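Local coordinates for protein Pbp related beta-lactamase (Pyrococcus abyssi, PDB 2QMI) that probably acts as a serine peptidase of the penicillin-binding protein and beta-lactamase family, self-compartmentalizing as an octamer, at residues E182-K185 with K186-E190. Numbering follows the deposited sequence.
Sequences EYIK and KKILE
Lys187 N donates to Tyr183 O at 2.8 Å, and Lys186 N to Glu182 O at 2.9 Å, both of them i to i+4 bonds of a regular alpha-helix. One residue later the spacing changes. The carbonyl of Ile184 takes a well-aligned bond from Leu189 N (3.0 Å) and a weak, bent one from Ile188 N, whose N-H...O angle is only 127°. Glu190 N then reaches Lys185 O at 3.1 Å, again five residues on, so the helix widens into a pi-type turn at 186-189.

Among the side chains, Lys187 and Tyr183 form a CH-pi contact. Lys187 CG stands over one face of the Tyr183 ring, 3.4 Å from its centroid, and the two side chains lie roughly perpendicular. In Tyr183, chi1 of -171° places the ring beside its own carbonyl carbon, and chi2 of 82° turns one face to Lys187 CG. A lysine suits this place because its methylenes can cover an aromatic face while its amino group runs on away from it.

Helix 180-189 belongs to the beta-lactamase-type part of the chain and packs on helix 61-74, where Tyr183 meets Ala68 and Leu72 and Ile188 meets Leu67; Tyr183 also touches Ile172 and Ser176 of helix 162-176. Branched aliphatic residues suit the buried positions: Ile184 CG2 lies 4.0 Å from Leu189 CG, and the CD1 atoms of Ile184 and Ile188 approach more loosely. Against the loops, Ile184 touches Phe199, and Leu189 touches Met194 and Ser197.

Charged residues occupy the outer side. Glu182 OE2 accepts a hydrogen bond from Ser179 N, whereas Lys185 NZ stays 4.5 Å from Glu190 OE2, too far for a salt bridge, and has a weak, over-long pairing with Glu203 OE2.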
ATOM      1  N   GLU A 182     -38.378  30.732 -23.137  1.00 26.13           N
ATOM      2  CA  GLU A 182     -39.713  31.325 -23.092  1.00 27.38           C
ATOM      3  C   GLU A 182     -40.581  30.892 -24.273  1.00 25.91           C
ATOM      4  O   GLU A 182     -41.804  30.871 -24.167  1.00 25.59           O
ATOM      5  CB  GLU A 182     -39.650  32.865 -22.993  1.00 30.32           C
ATOM      6  CG  GLU A 182     -38.948  33.613 -24.120  1.00 35.65           C
ATOM      7  CD  GLU A 182     -38.821  35.133 -23.834  1.00 38.50           C
ATOM      8  OE1 GLU A 182     -39.875  35.805 -23.645  1.00 38.73           O
ATOM      9  OE2 GLU A 182     -37.668  35.650 -23.798  1.00 37.98           O
ATOM     10  N   TYR A 183     -39.968  30.531 -25.397  1.00 24.67           N
ATOM     11  CA  TYR A 183     -40.771  30.087 -26.534  1.00 23.71           C
ATOM     12  C   TYR A 183     -41.417  28.729 -26.224  1.00 23.54           C
ATOM     13  O   TYR A 183     -42.596  28.513 -26.527  1.00 23.08           O
ATOM     14  CB  TYR A 183     -39.928  29.954 -27.804  1.00 24.19           C
ATOM     15  CG  TYR A 183     -40.783  29.710 -29.031  1.00 25.73           C
ATOM     16  CD1 TYR A 183     -41.398  30.771 -29.697  1.00 26.11           C
ATOM     17  CD2 TYR A 183     -41.038  28.414 -29.483  1.00 25.64           C
ATOM     18  CE1 TYR A 183     -42.248  30.546 -30.777  1.00 26.31           C
ATOM     19  CE2 TYR A 183     -41.890  28.180 -30.567  1.00 26.22           C
ATOM     20  CZ  TYR A 183     -42.490  29.249 -31.201  1.00 26.25           C
ATOM     21  OH  TYR A 183     -43.360  29.026 -32.236  1.00 26.00           O
ATOM     22  N   ILE A 184     -40.643  27.819 -25.634  1.00 21.28           N
ATOM     23  CA  ILE A 184     -41.157  26.494 -25.274  1.00 20.69           C
ATOM     24  C   ILE A 184     -42.267  26.631 -24.235  1.00 20.38           C
ATOM     25  O   ILE A 184     -43.316  25.992 -24.340  1.00 20.04           O
ATOM     26  CB  ILE A 184     -40.059  25.587 -24.666  1.00 19.83           C
ATOM     27  CG1 ILE A 184     -38.930  25.359 -25.673  1.00 18.31           C
ATOM     28  CG2 ILE A 184     -40.671  24.260 -24.238  1.00 18.71           C
ATOM     29  CD1 ILE A 184     -39.384  24.770 -26.995  1.00 19.85           C
ATOM     30  N   LYS A 185     -42.012  27.470 -23.235  1.00 20.13           N
ATOM     31  CA  LYS A 185     -42.950  27.733 -22.145  1.00 21.53           C
ATOM     32  C   LYS A 185     -44.280  28.292 -22.656  1.00 22.80           C
ATOM     33  O   LYS A 185     -45.353  27.772 -22.342  1.00 23.22           O
ATOM     34  CB  LYS A 185     -42.317  28.728 -21.168  1.00 22.98           C
ATOM     35  CG  LYS A 185     -43.209  29.172 -20.005  1.00 25.67           C
ATOM     36  CD  LYS A 185     -43.491  28.032 -19.049  1.00 29.49           C
ATOM     37  CE  LYS A 185     -44.072  28.539 -17.732  1.00 31.72           C
ATOM     38  NZ  LYS A 185     -43.133  29.465 -17.024  1.00 33.45           N
ATOM     39  N   LYS A 186     -44.190  29.348 -23.459  1.00 23.42           N
ATOM     40  CA  LYS A 186     -45.359  30.020 -24.018  1.00 23.29           C
ATOM     41  C   LYS A 186     -46.097  29.259 -25.117  1.00 22.44           C
ATOM     42  O   LYS A 186     -47.323  29.139 -25.075  1.00 23.01           O
ATOM     43  CB  LYS A 186     -44.944  31.388 -24.569  1.00 24.08           C
ATOM     44  CG  LYS A 186     -44.298  32.316 -23.557  1.00 26.37           C
ATOM     45  CD  LYS A 186     -45.319  32.851 -22.568  1.00 29.85           C
ATOM     46  CE  LYS A 186     -44.702  33.888 -21.642  1.00 31.66           C
ATOM     47  NZ  LYS A 186     -45.724  34.424 -20.688  1.00 34.86           N
ATOM     48  N   LYS A 187     -45.357  28.745 -26.097  1.00 22.53           N
ATOM     49  CA  LYS A 187     -45.966  28.042 -27.226  1.00 22.10           C
ATOM     50  C   LYS A 187     -46.260  26.551 -27.062  1.00 23.40           C
ATOM     51  O   LYS A 187     -46.916  25.958 -27.929  1.00 22.95           O
ATOM     52  CB  LYS A 187     -45.099  28.223 -28.475  1.00 22.39           C
ATOM     53  CG  LYS A 187     -44.711  29.657 -28.770  1.00 22.95           C
ATOM     54  CD  LYS A 187     -45.931  30.555 -28.905  1.00 24.60           C
ATOM     55  CE  LYS A 187     -45.523  32.019 -29.039  1.00 25.44           C
ATOM     56  NZ  LYS A 187     -46.701  32.888 -29.273  1.00 26.48           N
ATOM     57  N   ILE A 188     -45.805  25.939 -25.969  1.00 23.36           N
ATOM     58  CA  ILE A 188     -46.014  24.500 -25.793  1.00 23.88           C
ATOM     59  C   ILE A 188     -46.438  24.021 -24.404  1.00 23.54           C
ATOM     60  O   ILE A 188     -47.466  23.361 -24.262  1.00 24.20           O
ATOM     61  CB  ILE A 188     -44.737  23.711 -26.220  1.00 22.94           C
ATOM     62  CG1 ILE A 188     -44.499  23.886 -27.723  1.00 24.25           C
ATOM     63  CG2 ILE A 188     -44.894  22.229 -25.899  1.00 24.18           C
ATOM     64  CD1 ILE A 188     -43.221  23.225 -28.236  1.00 24.28           C
ATOM     65  N   LEU A 189     -45.647  24.341 -23.389  1.00 21.76           N
ATOM     66  CA  LEU A 189     -45.947  23.912 -22.030  1.00 22.71           C
ATOM     67  C   LEU A 189     -47.261  24.438 -21.441  1.00 23.26           C
ATOM     68  O   LEU A 189     -48.057  23.662 -20.915  1.00 23.13           O
ATOM     69  CB  LEU A 189     -44.787  24.284 -21.101  1.00 21.53           C
ATOM     70  CG  LEU A 189     -43.454  23.601 -21.422  1.00 23.25           C
ATOM     71  CD1 LEU A 189     -42.429  23.914 -20.320  1.00 22.57           C
ATOM     72  CD2 LEU A 189     -43.678  22.094 -21.543  1.00 22.76           C
ATOM     73  N   GLU A 190     -47.490  25.745 -21.521  1.00 23.97           N
ATOM     74  CA  GLU A 190     -48.714  26.317 -20.959  1.00 24.90           C
ATOM     75  C   GLU A 190     -49.963  25.869 -21.719  1.00 23.96           C
ATOM     76  O   GLU A 190     -50.934  25.439 -21.111  1.00 23.77           O
ATOM     77  CB  GLU A 190     -48.608  27.850 -20.893  1.00 24.88           C
ATOM     78  CG  GLU A 190     -47.442  28.316 -20.018  1.00 26.89           C
ATOM     79  CD  GLU A 190     -47.406  29.822 -19.771  1.00 29.93           C
ATOM     80  OE1 GLU A 190     -47.490  30.599 -20.750  1.00 29.22           O
ATOM     81  OE2 GLU A 190     -47.275  30.227 -18.586  1.00 30.53           O
TER